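Local atomic coordinates of cell surface protein (Faecalibacterium prausnitzii A2-165, PDB entry 4GT6), a protein that is of unknown function but, as an extracellular leucine-rich repeat protein of the BspA type, probably binds other proteins at the cell surface. Residues 24-29 and 36-41; 165-170 and 177-182; 233-238 and 245-250; 311-316 and 328-333. All blocks are in the same frame, centred on the assembly; numbering follows the deposited sequence.

Interaction 1 of 4, residues 24-29 and 36-41; sequences ATITKY and ITIPAQ
Y29 lies with one face of its ring under the CD1 methyl of I36, a CH-pi contact in which CD1 stands 3.8 Å from the ring centroid and 30° off the ring normal. That tilt carries the methyl toward the phenol end: I36 CD1 is 3.4 Å from Y29 CZ, whereas Y29 CE1 lies 3.9 Å from the same methyl. The two side chains come from opposite directions. Y29 has CG anti to the backbone N (chi1 170°), which carries the ring across the gap between the segments; its hydroxyl is hydrogen-bonded to E33, in the connection between the two segments, so the polar end of the ring is held while its face is used for apolar packing.

The second half of the contact is aliphatic. I26 and P39 reach toward each other, with I26 CD1 4.0 Å from P39 CG, and I26 CG1 lies 4.3 Å from I38 CG2. Because the alpha carbons of I26 and I38 are 8.5 Å apart, the backbones do not pair here, and the 174 Å² buried is side-chain packing. T27 and K28 both face Q15 in a classic beta bulge, a break in the strict alternation of sides that sets I26 and Y29, three residues apart, both toward 36-41.

Strand 24-29 runs between strand 14-18, antiparallel to it, and strand 47-54, parallel to it, while strand 35-37 is the first of a separate parallel sheet followed by 68-71. The contact joins two sheets, with Y14 and F59 meeting the Y29 ring and V69 touching I36.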
# COMPACT_ATOMS: atom_id res chain seq x y z
N ALA A 24 -18.88 28.47 -8.14
CA ALA A 24 -18.09 28.19 -9.32
C ALA A 24 -17.08 27.11 -9.04
O ALA A 24 -16.63 26.94 -7.90
CB ALA A 24 -17.36 29.45 -9.78
N THR A 25 -16.70 26.39 -10.09
CA THR A 25 -15.63 25.40 -10.05
C THR A 25 -14.52 25.89 -10.95
O THR A 25 -14.80 26.16 -12.12
CB THR A 25 -16.13 24.02 -10.51
OG1 THR A 25 -17.11 23.56 -9.57
CG2 THR A 25 -14.97 22.97 -10.67
N ILE A 26 -13.28 26.00 -10.43
CA ILE A 26 -12.10 26.36 -11.25
C ILE A 26 -11.82 25.18 -12.18
O ILE A 26 -11.69 24.06 -11.70
CB ILE A 26 -10.86 26.67 -10.37
CG1 ILE A 26 -11.08 27.87 -9.42
CG2 ILE A 26 -9.58 26.83 -11.25
CD1 ILE A 26 -11.53 29.14 -10.03
N THR A 27 -11.71 25.42 -13.50
CA THR A 27 -11.47 24.32 -14.43
C THR A 27 -10.13 24.40 -15.16
O THR A 27 -9.70 23.39 -15.73
CB THR A 27 -12.61 24.24 -15.46
OG1 THR A 27 -12.74 25.51 -16.10
CG2 THR A 27 -13.94 23.80 -14.83
N LYS A 28 -9.48 25.56 -15.16
CA LYS A 28 -8.18 25.77 -15.82
C LYS A 28 -7.43 26.91 -15.16
O LYS A 28 -8.05 27.86 -14.67
CB LYS A 28 -8.39 26.08 -17.33
CG LYS A 28 -7.12 26.04 -18.20
CD LYS A 28 -7.41 26.31 -19.68
CE LYS A 28 -6.24 25.91 -20.54
NZ LYS A 28 -6.59 25.89 -21.99
N TYR A 29 -6.10 26.82 -15.17
CA TYR A 29 -5.23 27.88 -14.69
C TYR A 29 -4.28 28.19 -15.85
O TYR A 29 -3.62 27.26 -16.34
CB TYR A 29 -4.49 27.50 -13.42
CG TYR A 29 -3.40 28.49 -13.07
CD1 TYR A 29 -3.72 29.77 -12.60
CD2 TYR A 29 -2.06 28.17 -13.23
CE1 TYR A 29 -2.72 30.67 -12.23
CE2 TYR A 29 -1.05 29.07 -12.87
CZ TYR A 29 -1.39 30.31 -12.36
OH TYR A 29 -0.40 31.17 -11.98
N ILE A 36 0.76 29.80 -5.65
CA ILE A 36 -0.61 29.87 -6.17
C ILE A 36 -1.58 30.30 -5.08
O ILE A 36 -1.50 29.82 -3.95
CB ILE A 36 -0.99 28.49 -6.79
CG1 ILE A 36 -0.22 28.23 -8.11
CG2 ILE A 36 -2.53 28.31 -6.98
CD1 ILE A 36 -0.71 29.04 -9.31
N THR A 37 -2.49 31.20 -5.45
CA THR A 37 -3.58 31.64 -4.60
C THR A 37 -4.87 31.39 -5.37
O THR A 37 -5.17 32.11 -6.33
CB THR A 37 -3.43 33.12 -4.19
OG1 THR A 37 -2.20 33.27 -3.52
CG2 THR A 37 -4.59 33.58 -3.29
N ILE A 38 -5.63 30.37 -4.96
CA ILE A 38 -6.90 30.05 -5.61
C ILE A 38 -7.89 31.15 -5.24
O ILE A 38 -7.97 31.49 -4.07
CB ILE A 38 -7.41 28.63 -5.20
CG1 ILE A 38 -6.39 27.49 -5.55
CG2 ILE A 38 -8.83 28.37 -5.75
CD1 ILE A 38 -6.14 27.26 -7.04
N PRO A 39 -8.60 31.75 -6.22
CA PRO A 39 -9.52 32.85 -5.87
C PRO A 39 -10.71 32.36 -5.03
O PRO A 39 -11.15 31.23 -5.21
CB PRO A 39 -9.99 33.37 -7.24
CG PRO A 39 -9.85 32.19 -8.15
CD PRO A 39 -8.60 31.48 -7.67
N ALA A 40 -11.15 33.17 -4.07
CA ALA A 40 -12.31 32.88 -3.21
C ALA A 40 -13.61 33.15 -3.97
O ALA A 40 -14.67 32.59 -3.65
CB ALA A 40 -12.26 33.72 -1.95
N GLN A 41 -13.53 34.06 -4.94
CA GLN A 41 -14.69 34.45 -5.75
C GLN A 41 -14.27 34.78 -7.18
O GLN A 41 -13.13 35.22 -7.42
CB GLN A 41 -15.45 35.64 -5.12
CG GLN A 41 -14.67 36.95 -5.01
CD GLN A 41 -15.51 38.13 -4.54
OE1 GLN A 41 -16.33 38.03 -3.61
NE2 GLN A 41 -15.33 39.28 -5.18

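Interaction 2 of 4, residues 165-170 and 177-182; sequences VTLPDS and RAFTGT. With EDO (1,2-ethanediol), chain J; EDO (1,2-ethanediol), chain H; EDO (1,2-ethanediol), chain G.
Within a BspA-type leucine-rich repeat region, this contact sets the end of a short strand against a loop that carries a phenylalanine into the interior. F179 sits where two turns overlap, a type I turn from R177 to T180 and a type II turn from F179 to T182. Its carbonyl oxygen accepts from both T182 N and T182 OG1, the latter at 2.9 Å. CG anti to the carbonyl carbon (chi1 -62°) directs the ring at V165 and L167. F179 CE1 meets V165 obliquely, 3.7 Å from V165 CG2 and 3.9 Å from V165 CG1, with both valine methyls on the same side of the ring plane. L167 CD2 comes in near the ring plane, 4.3 Å from F179 CZ. Over one face lies C2 of an ethanediol, probably from the crystallisation liquor, which also gives a hydrogen bond from its O1 to V165 O (3.0 Å). An alanine in place of F179 is likely to open a gap beside V165 and L167 and leave both without their aromatic partner. The ring of F201 lies nearly parallel to that of F179, I174 of strand 173-174 touches both F179 and L167, and strand 164-166 pairs in parallel with strand 141-143.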
# COMPACT_ATOMS: atom_id res chain seq x y z
N VAL A 165 -0.01 7.15 11.60
CA VAL A 165 -1.32 7.43 11.02
C VAL A 165 -2.36 7.16 12.09
O VAL A 165 -2.37 6.06 12.68
CB VAL A 165 -1.66 6.69 9.69
CG1 VAL A 165 -3.10 7.00 9.23
CG2 VAL A 165 -0.69 7.06 8.58
N THR A 166 -3.23 8.12 12.33
CA THR A 166 -4.33 7.95 13.27
C THR A 166 -5.61 7.76 12.47
O THR A 166 -6.00 8.64 11.70
CB THR A 166 -4.40 9.13 14.25
OG1 THR A 166 -3.16 9.18 14.95
CG2 THR A 166 -5.57 8.99 15.26
N LEU A 167 -6.24 6.57 12.61
CA LEU A 167 -7.49 6.28 11.93
C LEU A 167 -8.65 6.50 12.88
O LEU A 167 -8.54 6.13 14.05
CB LEU A 167 -7.52 4.85 11.36
CG LEU A 167 -6.49 4.51 10.27
CD1 LEU A 167 -6.76 3.11 9.74
CD2 LEU A 167 -6.58 5.48 9.11
N PRO A 168 -9.77 7.07 12.39
CA PRO A 168 -10.92 7.30 13.28
C PRO A 168 -11.79 6.07 13.47
O PRO A 168 -11.72 5.13 12.68
CB PRO A 168 -11.70 8.38 12.52
CG PRO A 168 -11.46 8.06 11.09
CD PRO A 168 -10.04 7.55 11.02
N ASP A 169 -12.68 6.12 14.47
CA ASP A 169 -13.62 5.04 14.76
C ASP A 169 -14.57 4.77 13.58
O ASP A 169 -15.04 3.65 13.41
CB ASP A 169 -14.43 5.41 16.02
CG ASP A 169 -13.61 5.52 17.31
OD1 ASP A 169 -12.45 5.04 17.34
OD2 ASP A 169 -14.15 6.06 18.31
N SER A 170 -14.81 5.79 12.71
CA SER A 170 -15.74 5.65 11.59
C SER A 170 -15.20 4.78 10.44
O SER A 170 -15.98 4.39 9.57
CB SER A 170 -16.14 7.03 11.07
OG SER A 170 -15.01 7.83 10.76
N ARG A 177 -3.39 -1.96 -0.67
CA ARG A 177 -2.16 -1.15 -0.77
C ARG A 177 -2.27 0.23 -0.09
O ARG A 177 -1.44 1.11 -0.36
CB ARG A 177 -1.75 -0.97 -2.27
CG ARG A 177 -1.72 -2.28 -3.07
CD ARG A 177 -1.24 -2.14 -4.52
NE ARG A 177 0.10 -1.55 -4.64
CZ ARG A 177 1.24 -2.18 -4.41
NH1 ARG A 177 1.24 -3.45 -4.01
NH2 ARG A 177 2.40 -1.55 -4.55
N ALA A 178 -3.24 0.43 0.82
CA ALA A 178 -3.41 1.76 1.45
C ALA A 178 -2.13 2.30 2.12
O ALA A 178 -1.86 3.50 2.01
CB ALA A 178 -4.53 1.72 2.48
N PHE A 179 -1.32 1.42 2.79
CA PHE A 179 -0.09 1.87 3.47
C PHE A 179 1.13 1.14 2.97
O PHE A 179 2.14 1.08 3.69
CB PHE A 179 -0.22 1.69 5.00
CG PHE A 179 -1.36 2.51 5.57
CD1 PHE A 179 -1.20 3.87 5.81
CD2 PHE A 179 -2.60 1.94 5.80
CE1 PHE A 179 -2.27 4.64 6.28
CE2 PHE A 179 -3.66 2.69 6.32
CZ PHE A 179 -3.48 4.04 6.56
N THR A 180 1.08 0.60 1.74
CA THR A 180 2.26 -0.09 1.20
C THR A 180 3.50 0.81 1.23
O THR A 180 3.43 1.96 0.81
CB THR A 180 2.01 -0.53 -0.27
OG1 THR A 180 0.96 -1.47 -0.31
CG2 THR A 180 3.24 -1.15 -0.92
N GLY A 181 4.62 0.28 1.74
CA GLY A 181 5.89 0.99 1.68
C GLY A 181 6.06 2.20 2.57
O GLY A 181 7.02 2.94 2.40
N THR A 182 5.16 2.38 3.55
CA THR A 182 5.24 3.51 4.48
C THR A 182 6.23 3.22 5.61
O THR A 182 6.68 2.08 5.79
CB THR A 182 3.85 3.87 5.03
OG1 THR A 182 3.32 2.74 5.74
CG2 THR A 182 2.89 4.33 3.93
C1 EDO J . -2.05 2.88 11.18
O1 EDO J . -2.63 3.03 12.47
C2 EDO J . -3.18 2.68 10.15
O2 EDO J . -3.97 1.57 10.54
C1 EDO H . 10.53 2.90 5.99
O1 EDO H . 11.53 2.04 6.47
C2 EDO H . 9.88 2.33 4.71
O2 EDO H . 9.27 1.05 4.94
C1 EDO G . 4.31 -5.63 -3.90
O1 EDO G . 2.98 -5.49 -4.37
C2 EDO G . 4.30 -5.55 -2.36
O2 EDO G . 3.93 -4.26 -1.95

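Interaction 3 of 4, residues 233-238 and 245-250; sequences YALIRY and PAFKIP
The carbonyl oxygen of Y238 is gripped side-on by the guanidinium of its neighbour R237, with R237 NE at 2.9 Å and R237 NH2 at 3.1 Å. The NE donor stands well above the carbonyl plane. A salt bridge to D262 gives this arginine a second partner. At the other end of Y238 a water spans the two segments, 3.0 Å from Y238 OH and donating to A246 O.

Between these polar ends the tyrosine ring turns an edge to the face of F247, an edge-to-face pair with centroids 5.0 Å apart and planes at 56°. Both rings have CG anti to the backbone N (chi1 -178°), which carries them past one another in opposite directions. Y238 CE2 comes 3.5 Å from F247 CG, over the rim rather than the centre. Strand 233-237 and strand 246-248 belong to two different sheets of the repeat solenoid, and these side chains fill the interior between them. I236 and R237 both face L224 in a classic beta bulge, and L235 and Y238 on its two flanks both point toward 245-250. L235 CD1 meets F247 at the ring edge, 4.0 Å from CE2, and also lies 4.0 Å from I249 CG1. Replacing F247 by a serine would probably deprive the Y238 edge of the face it packs on and open a gap beside L235. The ring of F261 also stacks against Y238.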
# COMPACT_ATOMS: atom_id res chain seq x y z
N TYR A 233 -8.42 -18.26 10.25
CA TYR A 233 -7.67 -17.02 10.24
C TYR A 233 -6.68 -17.01 9.09
O TYR A 233 -6.16 -18.06 8.72
CB TYR A 233 -6.87 -16.85 11.54
CG TYR A 233 -7.68 -16.63 12.80
CD1 TYR A 233 -8.34 -17.68 13.41
CD2 TYR A 233 -7.70 -15.39 13.42
CE1 TYR A 233 -9.03 -17.50 14.62
CE2 TYR A 233 -8.40 -15.19 14.62
CZ TYR A 233 -9.04 -16.25 15.22
OH TYR A 233 -9.71 -16.06 16.41
N ALA A 234 -6.40 -15.83 8.57
CA ALA A 234 -5.31 -15.62 7.62
C ALA A 234 -4.33 -14.69 8.31
O ALA A 234 -4.75 -13.69 8.90
CB ALA A 234 -5.83 -14.98 6.31
N LEU A 235 -3.03 -15.01 8.28
CA LEU A 235 -2.02 -14.12 8.87
C LEU A 235 -1.73 -13.05 7.83
O LEU A 235 -1.30 -13.37 6.72
CB LEU A 235 -0.74 -14.93 9.23
CG LEU A 235 0.23 -14.24 10.20
CD1 LEU A 235 1.11 -15.29 10.88
CD2 LEU A 235 1.16 -13.21 9.48
N ILE A 236 -1.99 -11.77 8.16
CA ILE A 236 -1.83 -10.74 7.13
C ILE A 236 -0.62 -9.82 7.37
O ILE A 236 -0.06 -9.34 6.39
CB ILE A 236 -3.15 -9.97 6.88
CG1 ILE A 236 -3.56 -9.07 8.05
CG2 ILE A 236 -4.33 -10.95 6.41
CD1 ILE A 236 -4.78 -8.19 7.72
N ARG A 237 -0.18 -9.60 8.64
CA ARG A 237 0.98 -8.73 8.87
C ARG A 237 1.74 -9.10 10.15
O ARG A 237 1.23 -8.94 11.26
CB ARG A 237 0.56 -7.23 8.92
CG ARG A 237 1.71 -6.25 9.11
CD ARG A 237 2.56 -6.08 7.84
NE ARG A 237 3.73 -6.97 7.85
CZ ARG A 237 4.63 -7.02 6.87
NH1 ARG A 237 4.46 -6.31 5.76
NH2 ARG A 237 5.72 -7.78 7.00
N TYR A 238 2.96 -9.60 9.96
CA TYR A 238 3.92 -9.84 11.03
C TYR A 238 4.81 -8.59 11.07
O TYR A 238 5.29 -8.19 10.01
CB TYR A 238 4.71 -11.12 10.78
CG TYR A 238 5.68 -11.45 11.90
CD1 TYR A 238 6.97 -10.93 11.90
CD2 TYR A 238 5.33 -12.33 12.92
CE1 TYR A 238 7.87 -11.23 12.92
CE2 TYR A 238 6.23 -12.66 13.93
CZ TYR A 238 7.50 -12.10 13.93
OH TYR A 238 8.37 -12.42 14.94
N PRO A 245 13.80 -14.08 17.51
CA PRO A 245 14.46 -14.91 16.48
C PRO A 245 13.54 -15.98 15.92
O PRO A 245 13.78 -16.43 14.82
CB PRO A 245 15.64 -15.55 17.23
CG PRO A 245 15.80 -14.75 18.46
CD PRO A 245 14.45 -14.25 18.83
N ALA A 246 12.51 -16.43 16.68
CA ALA A 246 11.63 -17.49 16.21
C ALA A 246 10.16 -17.11 16.32
O ALA A 246 9.76 -16.36 17.23
CB ALA A 246 11.87 -18.77 17.01
N PHE A 247 9.35 -17.67 15.43
CA PHE A 247 7.90 -17.48 15.50
C PHE A 247 7.22 -18.76 15.06
O PHE A 247 7.66 -19.38 14.10
CB PHE A 247 7.41 -16.28 14.66
CG PHE A 247 5.91 -16.05 14.78
CD1 PHE A 247 5.34 -15.64 15.99
CD2 PHE A 247 5.06 -16.27 13.69
CE1 PHE A 247 3.96 -15.45 16.10
CE2 PHE A 247 3.68 -16.03 13.80
CZ PHE A 247 3.14 -15.65 15.01
N LYS A 248 6.20 -19.19 15.80
CA LYS A 248 5.39 -20.34 15.43
C LYS A 248 4.01 -19.81 15.07
O LYS A 248 3.32 -19.22 15.91
CB LYS A 248 5.31 -21.40 16.55
CG LYS A 248 4.46 -22.62 16.14
CD LYS A 248 4.43 -23.72 17.23
CE LYS A 248 3.49 -23.42 18.41
NZ LYS A 248 3.81 -24.32 19.58
N ILE A 249 3.61 -20.01 13.82
CA ILE A 249 2.28 -19.57 13.37
C ILE A 249 1.24 -20.44 14.12
O ILE A 249 1.35 -21.66 14.12
CB ILE A 249 2.16 -19.68 11.84
CG1 ILE A 249 3.14 -18.68 11.15
CG2 ILE A 249 0.70 -19.44 11.38
CD1 ILE A 249 3.36 -18.96 9.64
N PRO A 250 0.22 -19.82 14.76
CA PRO A 250 -0.73 -20.63 15.54
C PRO A 250 -1.56 -21.60 14.72
O PRO A 250 -1.96 -21.31 13.59
CB PRO A 250 -1.67 -19.60 16.18
CG PRO A 250 -0.93 -18.30 16.13
CD PRO A 250 -0.01 -18.37 14.94
O HOH W 1 7.95 -14.18 17.28

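Interaction 4 of 4, residues 311-316 and 328-333; sequences ISLKSI and DAFAGC
Two consecutive turns shape residues 328-333, a type I turn from D328 to A331 closed by A331 N to D328 O and a type II turn from F330 to C333 closed by C333 N to F330 O. G332 takes the positive phi (81°) expected at the third position of the second turn. Against them, 311-316 passes from a loop into the start of strand 315-317. The backbones are closest at one end, where the alpha carbons of I311 and C333 are 4.7 Å apart.

At the close end, I311 CG2 rests 3.5 Å from G332 O. The CG1 branch of I311 sits between the backbone N and the carbonyl carbon (chi1 62°), and the end of the side chain leads off from the turn, so the shorter branch makes the touch. At the other end, F330 presents its edge to two aliphatic residues. I316 comes from the opposite direction, placing CD1 in the ring plane 3.7 Å from F330 CE1 and CG2 3.9 Å from the same carbon. L313 crosses at an angle, its CD2 4.1 Å from F330 CE1. The rings of F353 and F307 also meet F330, the former nearly parallel, while I293 of strand 292-294 touches both L313 and I316.

Across the segments the side-chain contacts are apolar apart from the methyl on G332 O. Cohesion between the two segments, with 236 Å² buried, probably rests on close apolar packing and, at the buried L313, I316 and F330, on the exclusion of water.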
# COMPACT_ATOMS: atom_id res chain seq x y z
N ILE A 311 18.76 -14.07 2.07
CA ILE A 311 20.21 -14.18 1.94
C ILE A 311 20.91 -15.00 3.06
O ILE A 311 22.10 -15.25 2.92
CB ILE A 311 20.85 -12.77 1.74
CG1 ILE A 311 20.60 -11.82 2.95
CG2 ILE A 311 20.36 -12.14 0.42
CD1 ILE A 311 21.64 -10.65 3.08
N SER A 312 20.20 -15.46 4.11
CA SER A 312 20.79 -16.30 5.17
C SER A 312 20.34 -17.75 5.04
O SER A 312 20.83 -18.62 5.77
CB SER A 312 20.41 -15.78 6.56
OG SER A 312 21.15 -14.61 6.83
N LEU A 313 19.44 -18.02 4.11
CA LEU A 313 18.93 -19.37 3.89
C LEU A 313 20.03 -20.25 3.33
O LEU A 313 20.54 -19.95 2.26
CB LEU A 313 17.75 -19.29 2.93
CG LEU A 313 16.73 -20.39 3.00
CD1 LEU A 313 16.27 -20.63 4.46
CD2 LEU A 313 15.52 -20.03 2.12
N LYS A 314 20.43 -21.31 4.05
CA LYS A 314 21.51 -22.20 3.59
C LYS A 314 21.01 -23.56 3.08
O LYS A 314 21.61 -24.15 2.18
CB LYS A 314 22.51 -22.45 4.73
CG LYS A 314 23.56 -21.36 4.89
CD LYS A 314 24.64 -21.74 5.90
CE LYS A 314 25.70 -22.68 5.35
NZ LYS A 314 26.63 -23.16 6.40
N SER A 315 19.96 -24.08 3.72
CA SER A 315 19.38 -25.39 3.42
C SER A 315 17.88 -25.31 3.57
O SER A 315 17.38 -24.62 4.47
CB SER A 315 19.96 -26.44 4.37
OG SER A 315 19.43 -27.73 4.12
N ILE A 316 17.14 -25.97 2.67
CA ILE A 316 15.68 -25.98 2.74
C ILE A 316 15.17 -27.32 2.18
O ILE A 316 15.69 -27.84 1.20
CB ILE A 316 15.03 -24.73 2.06
CG1 ILE A 316 13.51 -24.63 2.38
CG2 ILE A 316 15.32 -24.64 0.56
CD1 ILE A 316 12.93 -23.26 2.25
N ASP A 328 10.79 -16.69 -9.32
CA ASP A 328 11.59 -16.00 -8.31
C ASP A 328 11.38 -16.54 -6.86
O ASP A 328 11.76 -15.85 -5.93
CB ASP A 328 11.25 -14.49 -8.33
CG ASP A 328 11.69 -13.74 -9.56
OD1 ASP A 328 12.57 -14.26 -10.29
OD2 ASP A 328 11.21 -12.61 -9.77
N ALA A 329 10.86 -17.77 -6.68
CA ALA A 329 10.62 -18.32 -5.33
C ALA A 329 11.86 -18.24 -4.42
O ALA A 329 11.71 -17.97 -3.23
CB ALA A 329 10.12 -19.75 -5.41
N PHE A 330 13.07 -18.46 -4.97
CA PHE A 330 14.32 -18.37 -4.19
C PHE A 330 15.30 -17.40 -4.86
O PHE A 330 16.51 -17.53 -4.65
CB PHE A 330 14.96 -19.76 -4.03
CG PHE A 330 14.12 -20.69 -3.19
CD1 PHE A 330 14.25 -20.71 -1.80
CD2 PHE A 330 13.15 -21.49 -3.78
CE1 PHE A 330 13.48 -21.58 -1.03
CE2 PHE A 330 12.37 -22.35 -3.01
CZ PHE A 330 12.55 -22.40 -1.64
N ALA A 331 14.80 -16.43 -5.64
CA ALA A 331 15.68 -15.49 -6.36
C ALA A 331 16.51 -14.66 -5.39
O ALA A 331 15.97 -14.04 -4.47
CB ALA A 331 14.87 -14.58 -7.26
N GLY A 332 17.83 -14.66 -5.59
CA GLY A 332 18.75 -13.90 -4.76
C GLY A 332 19.11 -14.54 -3.43
O GLY A 332 19.71 -13.87 -2.58
N CYS A 333 18.79 -15.84 -3.25
CA CYS A 333 19.19 -16.57 -2.03
C CYS A 333 20.64 -17.02 -2.24
O CYS A 333 20.93 -18.20 -2.49
CB CYS A 333 18.24 -17.73 -1.77
SG CYS A 333 16.56 -17.20 -1.32

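The four contacts follow one another in series along the chain, each closing before the next opens, and sample an elongated repeat solenoid. Interactions 1 and 4 have centres about 55 Å apart, on opposite sides of the chain's centre; interaction 2, about 9 Å from that centre, lies between. The later steps are shorter, about 21 Å from interaction 2 to 3 and 20 Å from 3 to 4, and no two contacts touch. Interactions 1 and 3 each join two sheets beside a beta bulge, whereas interactions 2 and 4 each set a partly strand segment against a loop with overlapping type I and type II turns. Similar local packing thus recurs at separate points, consistent with a modular fold.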